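Local coordinates for DUF4595 domain-containing protein (Bacteroides vulgatus, PDB 3TZG) that is of unknown function but folds as a porin-like beta barrel, at residues G38-R43 with I49-M54; L171-I176 with Y186-L191; Y91-Q96 with R119-V124. One frame throughout, in Å; residues are numbered along the deposited sequence.

Interaction 1 (G38-R43 with I49-M54); sequences GDTPVR and ITIGQM
Thr-40 and Gln-53 meet where the two strands stop pairing through their backbones: Thr-40 OG1 donates to Gln-53 O at 2.8 Å. The hydroxyl comes in bent from the carbonyl axis, with a C=O...donor angle of 146°. Thr-40 can do this because its OG1 sits beside its own backbone N (chi1 -52°), which puts CG2 anti to that N, beside the carbonyl carbon, and the methyl rests 3.6 Å from Ile-51 CG2. SE and CE of the bent selenomethionine side chain of Met-54 both come up to the same hydroxyl, the two side chains crossing at about a right angle.

Further along, Val-42 and Ile-51 form a non-hydrogen-bonded antiparallel pair whose side chains lie alongside each other, Val-42 CG2 being 3.7 Å from Ile-51 CG1. The second branch, Val-42 CG1, touches Ile-49 CG2 at 3.8 Å and also nears Ile-51 CG1, so it bridges the two isoleucines. On the other face of the strands, Arg-43 sends its extended chain obliquely over Thr-50, whose CG2 meets the guanidinium at its edge.

Backbone bonds set this register. Arg-43 N gives to Thr-50 O at 2.8 Å and Thr-50 N returns a bond to Arg-43 O at 3.0 Å, while Gly-52 N reaches Pro-41 O at 2.9 Å. Beyond the pair, Ile-51 also packs on Val-66 and Phe-68 of strand 63-71 and on Phe-185 of helix 181-188. Strands 40-45 and 48-51 thus form an antiparallel beta hairpin, built into the wall of the beta barrel.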
ATOM      1  N   GLY A  38      -6.656  13.683  -2.419  1.00 55.19           N
ATOM      2  CA  GLY A  38      -7.481  13.929  -3.594  1.00 57.08           C
ATOM      3  C   GLY A  38      -8.859  14.307  -3.085  1.00 65.56           C
ATOM      4  O   GLY A  38      -8.970  15.207  -2.245  1.00 67.11           O
ATOM      5  N   ASP A  39      -9.907  13.567  -3.510  1.00 63.49           N
ATOM      6  CA  ASP A  39     -11.294  13.771  -3.046  1.00 65.05           C
ATOM      7  C   ASP A  39     -11.637  12.755  -1.958  1.00 68.64           C
ATOM      8  O   ASP A  39     -12.790  12.648  -1.531  1.00 70.08           O
ATOM      9  CB  ASP A  39     -12.290  13.670  -4.213  1.00 68.47           C
ATOM     10  CG  ASP A  39     -12.142  14.759  -5.264  1.00 86.67           C
ATOM     11  OD1 ASP A  39     -11.932  15.947  -4.878  1.00 89.38           O
ATOM     12  OD2 ASP A  39     -12.259  14.439  -6.471  1.00 93.48           O
ATOM     13  N   THR A  40     -10.624  12.019  -1.492  1.00 62.85           N
ATOM     14  CA  THR A  40     -10.789  11.014  -0.456  1.00 61.59           C
ATOM     15  C   THR A  40     -10.484  11.666   0.907  1.00 63.92           C
ATOM     16  O   THR A  40      -9.353  12.082   1.153  1.00 61.67           O
ATOM     17  CB  THR A  40      -9.883   9.809  -0.773  1.00 69.41           C
ATOM     18  OG1 THR A  40     -10.137   9.398  -2.118  1.00 72.13           O
ATOM     19  CG2 THR A  40     -10.076   8.654   0.187  1.00 63.86           C
ATOM     20  N   PRO A  41     -11.481  11.785   1.800  1.00 61.47           N
ATOM     21  CA  PRO A  41     -11.207  12.393   3.116  1.00 61.23           C
ATOM     22  C   PRO A  41     -10.695  11.364   4.150  1.00 61.03           C
ATOM     23  O   PRO A  41     -10.964  10.158   4.050  1.00 58.36           O
ATOM     24  CB  PRO A  41     -12.573  12.958   3.524  1.00 65.05           C
ATOM     25  CG  PRO A  41     -13.564  12.049   2.870  1.00 69.73           C
ATOM     26  CD  PRO A  41     -12.895  11.380   1.673  1.00 63.71           C
ATOM     27  N   VAL A  42      -9.961  11.860   5.156  1.00 56.26           N
ATOM     28  CA  VAL A  42      -9.418  11.067   6.261  1.00 54.31           C
ATOM     29  C   VAL A  42      -9.907  11.714   7.577  1.00 62.37           C
ATOM     30  O   VAL A  42      -9.526  12.856   7.865  1.00 64.31           O
ATOM     31  CB  VAL A  42      -7.864  10.964   6.172  1.00 55.01           C
ATOM     32  CG1 VAL A  42      -7.286  10.213   7.368  1.00 53.85           C
ATOM     33  CG2 VAL A  42      -7.409  10.325   4.859  1.00 52.29           C
ATOM     34  N   ARG A  43     -10.782  11.019   8.340  1.00 59.49           N
ATOM     35  CA  ARG A  43     -11.304  11.549   9.607  1.00 61.89           C
ATOM     36  C   ARG A  43     -10.678  10.850  10.803  1.00 68.25           C
ATOM     37  O   ARG A  43     -10.361   9.664  10.719  1.00 66.70           O
ATOM     38  CB  ARG A  43     -12.827  11.414   9.691  1.00 64.23           C
ATOM     39  CG  ARG A  43     -13.604  12.155   8.618  1.00 78.51           C
ATOM     40  CD  ARG A  43     -15.068  11.748   8.632  1.00102.16           C
ATOM     41  NE  ARG A  43     -15.718  12.090   7.365  1.00127.58           N
ATOM     42  CZ  ARG A  43     -15.790  11.285   6.307  1.00148.26           C
ATOM     43  NH1 ARG A  43     -15.270  10.060   6.358  1.00134.95           N
ATOM     44  NH2 ARG A  43     -16.386  11.694   5.193  1.00136.35           N
ATOM     45  N   ILE A  49      -9.674   5.829  12.657  1.00 55.72           N
ATOM     46  CA  ILE A  49      -9.293   6.560  11.457  1.00 53.06           C
ATOM     47  C   ILE A  49     -10.207   6.049  10.369  1.00 55.45           C
ATOM     48  O   ILE A  49     -10.279   4.838  10.166  1.00 53.37           O
ATOM     49  CB  ILE A  49      -7.783   6.444  11.095  1.00 53.94           C
ATOM     50  CG1 ILE A  49      -6.875   6.849  12.281  1.00 53.98           C
ATOM     51  CG2 ILE A  49      -7.459   7.271   9.822  1.00 53.92           C
ATOM     52  CD1 ILE A  49      -5.433   6.591  12.078  1.00 53.32           C
ATOM     53  N   THR A  50     -10.966   6.941   9.727  1.00 53.81           N
ATOM     54  CA  THR A  50     -11.887   6.537   8.668  1.00 54.09           C
ATOM     55  C   THR A  50     -11.490   7.240   7.422  1.00 61.53           C
ATOM     56  O   THR A  50     -11.386   8.472   7.429  1.00 65.64           O
ATOM     57  CB  THR A  50     -13.363   6.802   9.037  1.00 61.14           C
ATOM     58  OG1 THR A  50     -13.687   6.110  10.247  1.00 66.11           O
ATOM     59  CG2 THR A  50     -14.337   6.364   7.932  1.00 55.04           C
ATOM     60  N   ILE A  51     -11.263   6.463   6.353  1.00 57.41           N
ATOM     61  CA  ILE A  51     -10.898   6.981   5.036  1.00 59.28           C
ATOM     62  C   ILE A  51     -12.110   6.786   4.087  1.00 72.77           C
ATOM     63  O   ILE A  51     -12.581   5.664   3.958  1.00 71.71           O
ATOM     64  CB  ILE A  51      -9.596   6.304   4.539  1.00 59.46           C
ATOM     65  CG1 ILE A  51      -8.390   6.779   5.410  1.00 58.49           C
ATOM     66  CG2 ILE A  51      -9.363   6.616   3.064  1.00 59.36           C
ATOM     67  CD1 ILE A  51      -7.081   5.980   5.329  1.00 54.12           C
ATOM     68  N   GLY A  52     -12.622   7.882   3.498  1.00 78.70           N
ATOM     69  CA  GLY A  52     -13.788   7.902   2.602  1.00 84.02           C
ATOM     70  C   GLY A  52     -13.676   7.135   1.281  1.00 98.23           C
ATOM     71  O   GLY A  52     -12.910   6.161   1.177  1.00 96.87           O
ATOM     72  N   GLN A  53     -14.446   7.583   0.237  1.00102.99           N
ATOM     73  CA  GLN A  53     -14.539   6.966  -1.112  1.00105.72           C
ATOM     74  C   GLN A  53     -13.228   7.102  -1.954  1.00115.71           C
ATOM     75  O   GLN A  53     -12.613   8.171  -1.969  1.00116.00           O
ATOM     76  CB  GLN A  53     -15.714   7.604  -1.902  1.00109.55           C
ATOM     77  CG  GLN A  53     -15.993   7.043  -3.318  1.00124.58           C
ATOM     78  CD  GLN A  53     -16.672   5.687  -3.365  1.00146.31           C
ATOM     79  OE1 GLN A  53     -17.659   5.423  -2.664  1.00143.23           O
ATOM     80  NE2 GLN A  53     -16.231   4.832  -4.283  1.00138.17           N
HETATM   81  N   MSE A  54     -12.852   6.012  -2.689  1.00115.94           N
HETATM   82  CA  MSE A  54     -11.716   5.924  -3.633  1.00116.66           C
HETATM   83  C   MSE A  54     -12.169   5.157  -4.911  1.00123.14           C
HETATM   84  O   MSE A  54     -13.167   4.439  -4.847  1.00124.80           O
HETATM   85  CB  MSE A  54     -10.480   5.258  -2.981  1.00117.63           C
HETATM   86  CG  MSE A  54      -9.240   5.185  -3.896  1.00125.01           C
HETATM   87 SE   MSE A  54      -8.154   6.833  -4.134  0.75134.85          SE
HETATM   88  CE  MSE A  54      -9.232   7.875  -5.466  1.00134.03           C
TER

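Interaction 2 (L171-I176 with Y186-L191); sequences LQAYVI and YFLLNL
Ile-176 lays its CD1 methyl over one face of the Phe-187 ring in a CH-pi contact, 3.9 Å from CD1 to the ring centroid and 16° off the normal. This is the core of the beta barrel, where the loop with the short 3-10 segment 171-174 packs against the end of helix 181-188. The methyl gets over the ring because CG1 of Ile-176 stands between its backbone N and carbonyl carbon (chi1 70°), with the rest of the chain fully extended. It lies toward the CG side of the ring, Ile-176 CD1 being 3.8 Å from Phe-187 CG. On the opposite face Tyr-186 CD2 sits over the ring centre, so Phe-187 is clasped from both sides.

Next to this pair, Ala-173 points its CB toward the helix. With only a methyl there, the backbones come close, CA to CA 5.2 Å between Ala-173 and Leu-188. Ala-173 CB rests on the helix backbone, 3.6 Å from Leu-188 N, and also touches the CB atoms of Phe-187 and Leu-188. Leu-188 then continues to the tyrosine: its CD1 lies 3.5 Å from Tyr-174 CE2 and approaches the ring obliquely. The phenol end is held separately, Tyr-174 OH being hydrogen-bonded to Tyr-37 OH, while Phe-184 meets the same ring edge-to-face.

The contact between the two segments is apolar; their backbones bond within each segment and to outside residues such as Asn-170, whose ND2 bonds Phe-187 O. Gln-172 O takes two donors, Val-175 N and Ile-176 N, the second at 2.8 Å, a tight turn that probably helps direct Ile-176 toward the phenylalanine. The helix closes in a Schellman motif with Asn-190 at positive phi: Asn-190 N bonds to Phe-187 O at 3.0 Å and Leu-191 N to Tyr-186 O at 2.9 Å.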
ATOM      1  N   LEU A 171       6.535   6.766   1.423  1.00 46.26           N
ATOM      2  CA  LEU A 171       6.531   6.664  -0.041  1.00 46.06           C
ATOM      3  C   LEU A 171       6.781   5.227  -0.566  1.00 48.52           C
ATOM      4  O   LEU A 171       6.464   4.997  -1.738  1.00 47.18           O
ATOM      5  CB  LEU A 171       7.540   7.646  -0.662  1.00 46.57           C
ATOM      6  CG  LEU A 171       7.175   9.126  -0.352  1.00 52.07           C
ATOM      7  CD1 LEU A 171       8.146  10.069  -0.950  1.00 52.40           C
ATOM      8  CD2 LEU A 171       5.738   9.467  -0.778  1.00 52.90           C
ATOM      9  N   GLN A 172       7.203   4.248   0.304  1.00 44.80           N
ATOM     10  CA  GLN A 172       7.362   2.819  -0.043  1.00 43.16           C
ATOM     11  C   GLN A 172       6.045   2.240  -0.483  1.00 48.16           C
ATOM     12  O   GLN A 172       6.016   1.265  -1.242  1.00 47.35           O
ATOM     13  CB  GLN A 172       7.879   1.994   1.136  1.00 44.70           C
ATOM     14  CG  GLN A 172       9.179   2.471   1.743  1.00 86.26           C
ATOM     15  CD  GLN A 172       9.428   1.871   3.109  1.00119.54           C
ATOM     16  OE1 GLN A 172       8.773   0.893   3.537  1.00109.09           O
ATOM     17  NE2 GLN A 172      10.375   2.475   3.836  1.00118.91           N
ATOM     18  N   ALA A 173       4.925   2.841   0.016  1.00 44.05           N
ATOM     19  CA  ALA A 173       3.562   2.419  -0.316  1.00 42.24           C
ATOM     20  C   ALA A 173       3.310   2.491  -1.818  1.00 45.10           C
ATOM     21  O   ALA A 173       2.430   1.803  -2.321  1.00 45.34           O
ATOM     22  CB  ALA A 173       2.560   3.289   0.418  1.00 43.38           C
ATOM     23  N   TYR A 174       4.074   3.320  -2.543  1.00 41.14           N
ATOM     24  CA  TYR A 174       3.893   3.456  -3.977  1.00 40.27           C
ATOM     25  C   TYR A 174       4.623   2.348  -4.734  1.00 45.16           C
ATOM     26  O   TYR A 174       4.366   2.217  -5.933  1.00 47.92           O
ATOM     27  CB  TYR A 174       4.348   4.843  -4.463  1.00 41.09           C
ATOM     28  CG  TYR A 174       3.393   5.954  -4.068  1.00 40.14           C
ATOM     29  CD1 TYR A 174       2.146   6.077  -4.675  1.00 41.01           C
ATOM     30  CD2 TYR A 174       3.717   6.853  -3.058  1.00 40.53           C
ATOM     31  CE1 TYR A 174       1.238   7.054  -4.275  1.00 40.84           C
ATOM     32  CE2 TYR A 174       2.814   7.836  -2.645  1.00 41.79           C
ATOM     33  CZ  TYR A 174       1.574   7.935  -3.259  1.00 48.66           C
ATOM     34  OH  TYR A 174       0.673   8.926  -2.907  1.00 49.87           O
ATOM     35  N   VAL A 175       5.472   1.513  -4.058  1.00 39.33           N
ATOM     36  CA  VAL A 175       6.210   0.425  -4.736  1.00 37.98           C
ATOM     37  C   VAL A 175       6.061  -0.970  -4.059  1.00 43.39           C
ATOM     38  O   VAL A 175       6.316  -1.986  -4.719  1.00 44.08           O
ATOM     39  CB  VAL A 175       7.714   0.733  -4.863  1.00 41.46           C
ATOM     40  CG1 VAL A 175       7.962   1.957  -5.727  1.00 41.70           C
ATOM     41  CG2 VAL A 175       8.400   0.874  -3.507  1.00 41.69           C
ATOM     42  N   ILE A 176       5.711  -1.038  -2.768  1.00 41.36           N
ATOM     43  CA  ILE A 176       5.657  -2.361  -2.105  1.00 41.64           C
ATOM     44  C   ILE A 176       4.326  -3.080  -2.415  1.00 49.58           C
ATOM     45  O   ILE A 176       3.406  -2.500  -3.022  1.00 49.31           O
ATOM     46  CB  ILE A 176       5.938  -2.333  -0.585  1.00 42.46           C
ATOM     47  CG1 ILE A 176       4.790  -1.670   0.192  1.00 41.01           C
ATOM     48  CG2 ILE A 176       7.319  -1.656  -0.367  1.00 42.02           C
ATOM     49  CD1 ILE A 176       4.948  -1.578   1.658  1.00 44.18           C
ATOM     50  N   TYR A 186      -2.779   2.108   4.801  1.00 39.41           N
ATOM     51  CA  TYR A 186      -2.174   1.553   6.006  1.00 40.66           C
ATOM     52  C   TYR A 186      -0.663   1.781   6.019  1.00 47.59           C
ATOM     53  O   TYR A 186      -0.143   2.184   7.051  1.00 49.82           O
ATOM     54  CB  TYR A 186      -2.480   0.053   6.124  1.00 41.75           C
ATOM     55  CG  TYR A 186      -1.684  -0.655   7.200  1.00 42.46           C
ATOM     56  CD1 TYR A 186      -2.125  -0.678   8.522  1.00 44.41           C
ATOM     57  CD2 TYR A 186      -0.503  -1.324   6.892  1.00 42.63           C
ATOM     58  CE1 TYR A 186      -1.417  -1.367   9.509  1.00 45.82           C
ATOM     59  CE2 TYR A 186       0.214  -2.016   7.870  1.00 43.61           C
ATOM     60  CZ  TYR A 186      -0.253  -2.042   9.173  1.00 48.96           C
ATOM     61  OH  TYR A 186       0.456  -2.712  10.131  1.00 44.90           O
ATOM     62  N   PHE A 187       0.033   1.536   4.881  1.00 43.65           N
ATOM     63  CA  PHE A 187       1.476   1.739   4.756  1.00 42.27           C
ATOM     64  C   PHE A 187       1.818   3.211   4.559  1.00 46.54           C
ATOM     65  O   PHE A 187       2.709   3.705   5.267  1.00 46.12           O
ATOM     66  CB  PHE A 187       2.091   0.897   3.616  1.00 42.76           C
ATOM     67  CG  PHE A 187       2.165  -0.570   3.990  1.00 43.28           C
ATOM     68  CD1 PHE A 187       3.041  -1.012   4.973  1.00 45.01           C
ATOM     69  CD2 PHE A 187       1.325  -1.498   3.399  1.00 45.12           C
ATOM     70  CE1 PHE A 187       3.072  -2.351   5.359  1.00 44.98           C
ATOM     71  CE2 PHE A 187       1.359  -2.848   3.794  1.00 47.28           C
ATOM     72  CZ  PHE A 187       2.233  -3.258   4.768  1.00 44.32           C
ATOM     73  N   LEU A 188       1.101   3.924   3.641  1.00 43.51           N
ATOM     74  CA  LEU A 188       1.342   5.354   3.320  1.00 43.27           C
ATOM     75  C   LEU A 188       1.256   6.255   4.569  1.00 48.01           C
ATOM     76  O   LEU A 188       2.052   7.180   4.687  1.00 47.55           O
ATOM     77  CB  LEU A 188       0.335   5.852   2.266  1.00 42.99           C
ATOM     78  CG  LEU A 188       0.506   7.286   1.736  1.00 47.65           C
ATOM     79  CD1 LEU A 188       1.539   7.341   0.623  1.00 46.87           C
ATOM     80  CD2 LEU A 188      -0.805   7.835   1.211  1.00 48.64           C
ATOM     81  N   LEU A 189       0.309   5.975   5.493  1.00 45.22           N
ATOM     82  CA  LEU A 189       0.084   6.786   6.697  1.00 45.97           C
ATOM     83  C   LEU A 189       0.821   6.200   7.910  1.00 51.92           C
ATOM     84  O   LEU A 189       0.664   6.717   9.023  1.00 53.96           O
ATOM     85  CB  LEU A 189      -1.434   6.896   7.000  1.00 46.47           C
ATOM     86  CG  LEU A 189      -2.398   7.274   5.842  1.00 50.88           C
ATOM     87  CD1 LEU A 189      -3.772   7.558   6.369  1.00 52.85           C
ATOM     88  CD2 LEU A 189      -1.906   8.485   5.028  1.00 50.46           C
ATOM     89  N   ASN A 190       1.637   5.132   7.692  1.00 46.88           N
ATOM     90  CA  ASN A 190       2.461   4.436   8.689  1.00 47.16           C
ATOM     91  C   ASN A 190       1.620   4.014   9.927  1.00 52.98           C
ATOM     92  O   ASN A 190       2.029   4.243  11.084  1.00 53.52           O
ATOM     93  CB  ASN A 190       3.666   5.302   9.131  1.00 46.72           C
ATOM     94  CG  ASN A 190       4.768   4.511   9.804  1.00 74.62           C
ATOM     95  OD1 ASN A 190       5.065   3.361   9.440  1.00 69.77           O
ATOM     96  ND2 ASN A 190       5.417   5.119  10.788  1.00 67.82           N
ATOM     97  N   LEU A 191       0.459   3.368   9.677  1.00 48.33           N
ATOM     98  CA  LEU A 191      -0.421   2.950  10.763  1.00 48.90           C
ATOM     99  C   LEU A 191       0.184   1.735  11.513  1.00 55.21           C
ATOM    100  O   LEU A 191      -0.236   1.438  12.643  1.00 55.69           O
ATOM    101  CB  LEU A 191      -1.843   2.641  10.268  1.00 48.13           C
ATOM    102  CG  LEU A 191      -2.570   3.726   9.466  1.00 52.13           C
ATOM    103  CD1 LEU A 191      -4.013   3.322   9.208  1.00 52.22           C
ATOM    104  CD2 LEU A 191      -2.555   5.076  10.167  1.00 53.56           C
TER

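Interaction 3 (Y91-Q96 with R119-V124); sequences YEADKQ and RFLKKV
Tyr-91 offers one ring face to the guanidinium of Arg-119, an off-centre cation-pi contact with Arg-119 CZ 4.3 Å from the ring centroid. The two planes are 76° apart, so the guanidinium stands nearly upright on the ring and meets it with its NH1–NH2 edge. Arg-119 NH1 lies over the ring toward its rim, and Arg-119 NH2 comes down 3.4 Å from Tyr-91 CD1. Arg-119 starts out extended, then kinks at chi3 (52°), and this bend brings its end across to the tyrosine.

Leu-121 comes in beside the arginine, on the same side of the ring plane. With CG beside the backbone N (chi1 -60°), it splays its two methyls: CD1 reaches Ala-93 CB at 3.8 Å, and CD2 approaches the ring obliquely, 4.2 Å from Tyr-91 CD2. Replacing Tyr-91 by an alanine would probably leave the Arg-119 guanidinium without its aromatic seat and free to turn, and uncover the CD2 side of Leu-121.

These are not neighbouring strands. Strand 105-114 pairs with both 90-102 and 120-130, and Ala-93 and Leu-121 are still 8.1 Å apart at their CA atoms; a classic beta bulge sets Leu-121 and Lys-122 together opposite Tyr-112. Leu-121 also reaches Leu-84 on strand 74-85, and further along strand 90-102, Lys-95 makes a salt bridge to Asp-182 of helix 181-188.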
ATOM      1  N   TYR A  91     -17.981  -7.999  -7.323  1.00 86.51           N
ATOM      2  CA  TYR A  91     -18.953  -8.030  -6.220  1.00 85.54           C
ATOM      3  C   TYR A  91     -18.722  -6.932  -5.186  1.00 80.72           C
ATOM      4  O   TYR A  91     -17.576  -6.608  -4.876  1.00 76.61           O
ATOM      5  CB  TYR A  91     -18.905  -9.387  -5.492  1.00 87.59           C
ATOM      6  CG  TYR A  91     -19.241 -10.561  -6.380  1.00 93.37           C
ATOM      7  CD1 TYR A  91     -20.563 -10.901  -6.648  1.00 98.67           C
ATOM      8  CD2 TYR A  91     -18.238 -11.321  -6.972  1.00 93.94           C
ATOM      9  CE1 TYR A  91     -20.880 -11.949  -7.511  1.00102.61           C
ATOM     10  CE2 TYR A  91     -18.542 -12.378  -7.830  1.00 97.17           C
ATOM     11  CZ  TYR A  91     -19.865 -12.690  -8.096  1.00109.72           C
ATOM     12  OH  TYR A  91     -20.169 -13.731  -8.940  1.00115.59           O
ATOM     13  N   GLU A  92     -19.824  -6.384  -4.626  1.00 74.03           N
ATOM     14  CA  GLU A  92     -19.747  -5.419  -3.526  1.00 70.21           C
ATOM     15  C   GLU A  92     -19.464  -6.237  -2.292  1.00 67.95           C
ATOM     16  O   GLU A  92     -20.323  -6.995  -1.829  1.00 66.78           O
ATOM     17  CB  GLU A  92     -21.012  -4.564  -3.407  1.00 73.49           C
ATOM     18  CG  GLU A  92     -20.910  -3.538  -2.300  1.00 77.71           C
ATOM     19  CD  GLU A  92     -22.181  -2.800  -1.952  1.00105.94           C
ATOM     20  OE1 GLU A  92     -23.258  -3.159  -2.485  1.00111.16           O
ATOM     21  OE2 GLU A  92     -22.100  -1.880  -1.107  1.00103.82           O
ATOM     22  N   ALA A  93     -18.214  -6.174  -1.843  1.00 60.82           N
ATOM     23  CA  ALA A  93     -17.710  -6.993  -0.769  1.00 59.06           C
ATOM     24  C   ALA A  93     -17.447  -6.214   0.518  1.00 61.96           C
ATOM     25  O   ALA A  93     -17.312  -4.999   0.507  1.00 60.24           O
ATOM     26  CB  ALA A  93     -16.416  -7.657  -1.223  1.00 57.93           C
ATOM     27  N   ASP A  94     -17.411  -6.959   1.639  1.00 58.74           N
ATOM     28  CA  ASP A  94     -17.030  -6.494   2.955  1.00 57.35           C
ATOM     29  C   ASP A  94     -15.727  -7.176   3.317  1.00 56.55           C
ATOM     30  O   ASP A  94     -15.622  -8.405   3.235  1.00 54.04           O
ATOM     31  CB  ASP A  94     -18.119  -6.702   4.013  1.00 60.87           C
ATOM     32  CG  ASP A  94     -18.809  -5.382   4.338  1.00 83.01           C
ATOM     33  OD1 ASP A  94     -18.105  -4.428   4.815  1.00 85.56           O
ATOM     34  OD2 ASP A  94     -20.032  -5.279   4.100  1.00 88.19           O
ATOM     35  N   LYS A  95     -14.702  -6.349   3.636  1.00 50.61           N
ATOM     36  CA  LYS A  95     -13.366  -6.807   3.992  1.00 47.87           C
ATOM     37  C   LYS A  95     -13.107  -6.624   5.487  1.00 52.17           C
ATOM     38  O   LYS A  95     -13.254  -5.525   6.022  1.00 52.08           O
ATOM     39  CB  LYS A  95     -12.313  -6.057   3.171  1.00 47.48           C
ATOM     40  CG  LYS A  95     -10.904  -6.606   3.329  1.00 43.74           C
ATOM     41  CD  LYS A  95      -9.927  -5.702   2.610  1.00 41.23           C
ATOM     42  CE  LYS A  95      -8.504  -6.143   2.702  1.00 40.90           C
ATOM     43  NZ  LYS A  95      -7.609  -5.313   1.872  1.00 46.64           N
ATOM     44  N   GLN A  96     -12.731  -7.716   6.148  1.00 48.26           N
ATOM     45  CA  GLN A  96     -12.366  -7.736   7.559  1.00 47.48           C
ATOM     46  C   GLN A  96     -10.888  -8.082   7.703  1.00 50.74           C
ATOM     47  O   GLN A  96     -10.453  -9.168   7.308  1.00 51.92           O
ATOM     48  CB  GLN A  96     -13.230  -8.715   8.333  1.00 49.08           C
ATOM     49  CG  GLN A  96     -14.561  -8.170   8.702  1.00 59.91           C
ATOM     50  CD  GLN A  96     -15.452  -9.185   9.364  1.00 84.70           C
ATOM     51  OE1 GLN A  96     -15.165 -10.379   9.428  1.00 79.54           O
ATOM     52  NE2 GLN A  96     -16.573  -8.728   9.862  1.00 80.86           N
ATOM     53  N   ARG A 119     -21.704 -14.383   1.623  1.00 66.73           N
ATOM     54  CA  ARG A 119     -20.992 -15.430   0.891  1.00 66.41           C
ATOM     55  C   ARG A 119     -19.511 -15.128   0.898  1.00 70.48           C
ATOM     56  O   ARG A 119     -19.114 -14.000   0.605  1.00 69.50           O
ATOM     57  CB  ARG A 119     -21.553 -15.518  -0.541  1.00 67.71           C
ATOM     58  CG  ARG A 119     -20.659 -16.088  -1.646  1.00 73.81           C
ATOM     59  CD  ARG A 119     -21.426 -16.129  -2.957  1.00 95.80           C
ATOM     60  NE  ARG A 119     -22.036 -14.832  -3.296  1.00118.32           N
ATOM     61  CZ  ARG A 119     -21.589 -13.985  -4.225  1.00132.49           C
ATOM     62  NH1 ARG A 119     -20.541 -14.302  -4.979  1.00111.91           N
ATOM     63  NH2 ARG A 119     -22.218 -12.838  -4.440  1.00123.25           N
ATOM     64  N   PHE A 120     -18.704 -16.119   1.303  1.00 67.52           N
ATOM     65  CA  PHE A 120     -17.249 -16.004   1.342  1.00 65.24           C
ATOM     66  C   PHE A 120     -16.697 -15.897  -0.082  1.00 68.33           C
ATOM     67  O   PHE A 120     -17.034 -16.713  -0.945  1.00 68.98           O
ATOM     68  CB  PHE A 120     -16.633 -17.203   2.081  1.00 66.97           C
ATOM     69  CG  PHE A 120     -15.123 -17.179   2.064  1.00 67.43           C
ATOM     70  CD1 PHE A 120     -14.413 -16.347   2.931  1.00 69.19           C
ATOM     71  CD2 PHE A 120     -14.408 -17.957   1.153  1.00 69.04           C
ATOM     72  CE1 PHE A 120     -13.023 -16.296   2.887  1.00 68.56           C
ATOM     73  CE2 PHE A 120     -13.016 -17.911   1.119  1.00 70.59           C
ATOM     74  CZ  PHE A 120     -12.333 -17.088   1.991  1.00 67.62           C
ATOM     75  N   LEU A 121     -15.825 -14.927  -0.314  1.00 63.75           N
ATOM     76  CA  LEU A 121     -15.288 -14.688  -1.652  1.00 63.32           C
ATOM     77  C   LEU A 121     -13.779 -14.914  -1.768  1.00 66.57           C
ATOM     78  O   LEU A 121     -13.326 -15.405  -2.817  1.00 67.24           O
ATOM     79  CB  LEU A 121     -15.579 -13.223  -2.070  1.00 62.45           C
ATOM     80  CG  LEU A 121     -17.041 -12.763  -2.142  1.00 66.58           C
ATOM     81  CD1 LEU A 121     -17.127 -11.260  -2.185  1.00 65.94           C
ATOM     82  CD2 LEU A 121     -17.734 -13.335  -3.330  1.00 67.78           C
ATOM     83  N   LYS A 122     -13.005 -14.470  -0.745  1.00 60.70           N
ATOM     84  CA  LYS A 122     -11.541 -14.476  -0.795  1.00 58.63           C
ATOM     85  C   LYS A 122     -10.879 -14.317   0.582  1.00 63.48           C
ATOM     86  O   LYS A 122     -11.364 -13.571   1.441  1.00 63.82           O
ATOM     87  CB  LYS A 122     -11.112 -13.286  -1.672  1.00 58.50           C
ATOM     88  CG  LYS A 122      -9.754 -13.365  -2.305  1.00 60.78           C
ATOM     89  CD  LYS A 122      -9.528 -12.095  -3.142  1.00 64.94           C
ATOM     90  CE  LYS A 122      -8.091 -11.863  -3.579  1.00 69.82           C
ATOM     91  NZ  LYS A 122      -7.572 -12.953  -4.452  1.00 80.73           N
ATOM     92  N   LYS A 123      -9.736 -14.997   0.760  1.00 59.07           N
ATOM     93  CA  LYS A 123      -8.864 -14.888   1.930  1.00 56.45           C
ATOM     94  C   LYS A 123      -7.474 -14.489   1.453  1.00 55.43           C
ATOM     95  O   LYS A 123      -6.958 -15.085   0.509  1.00 56.94           O
ATOM     96  CB  LYS A 123      -8.835 -16.200   2.734  1.00 59.38           C
ATOM     97  CG  LYS A 123      -8.313 -16.041   4.150  1.00 62.48           C
ATOM     98  CD  LYS A 123      -8.222 -17.363   4.862  1.00 66.04           C
ATOM     99  CE  LYS A 123      -7.779 -17.157   6.299  1.00 87.14           C
ATOM    100  NZ  LYS A 123      -7.541 -18.443   7.033  1.00105.73           N
ATOM    101  N   VAL A 124      -6.896 -13.447   2.049  1.00 47.54           N
ATOM    102  CA  VAL A 124      -5.535 -12.988   1.721  1.00 44.75           C
ATOM    103  C   VAL A 124      -4.720 -12.967   3.014  1.00 48.72           C
ATOM    104  O   VAL A 124      -5.193 -12.443   4.032  1.00 49.74           O
ATOM    105  CB  VAL A 124      -5.491 -11.630   1.002  1.00 46.81           C
ATOM    106  CG1 VAL A 124      -4.081 -11.332   0.520  1.00 44.92           C
ATOM    107  CG2 VAL A 124      -6.482 -11.583  -0.171  1.00 47.44           C
TER

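Along the chain the order is interaction 1, interaction 3, then interaction 2. Interactions 1 and 3 belong to the antiparallel strands of the barrel wall, with centres about 21 Å apart and nearest atoms about 9 Å apart. Interaction 2 lies deep inside, its centre about 5 Å from the centre of the chain and about 16 Å from that of interaction 1. Those two touch directly: Ile-49 CD1 packs on Leu-191 CD2 and Ile-51 CD1 on Leu-189 CD1, each at 3.8 Å. Interaction 3, about 23 Å from interaction 2 between centres, does not touch it. Helix 181-188 and the residues just after it therefore pack against the hairpin, while 171-176 packs on the helix inside the barrel.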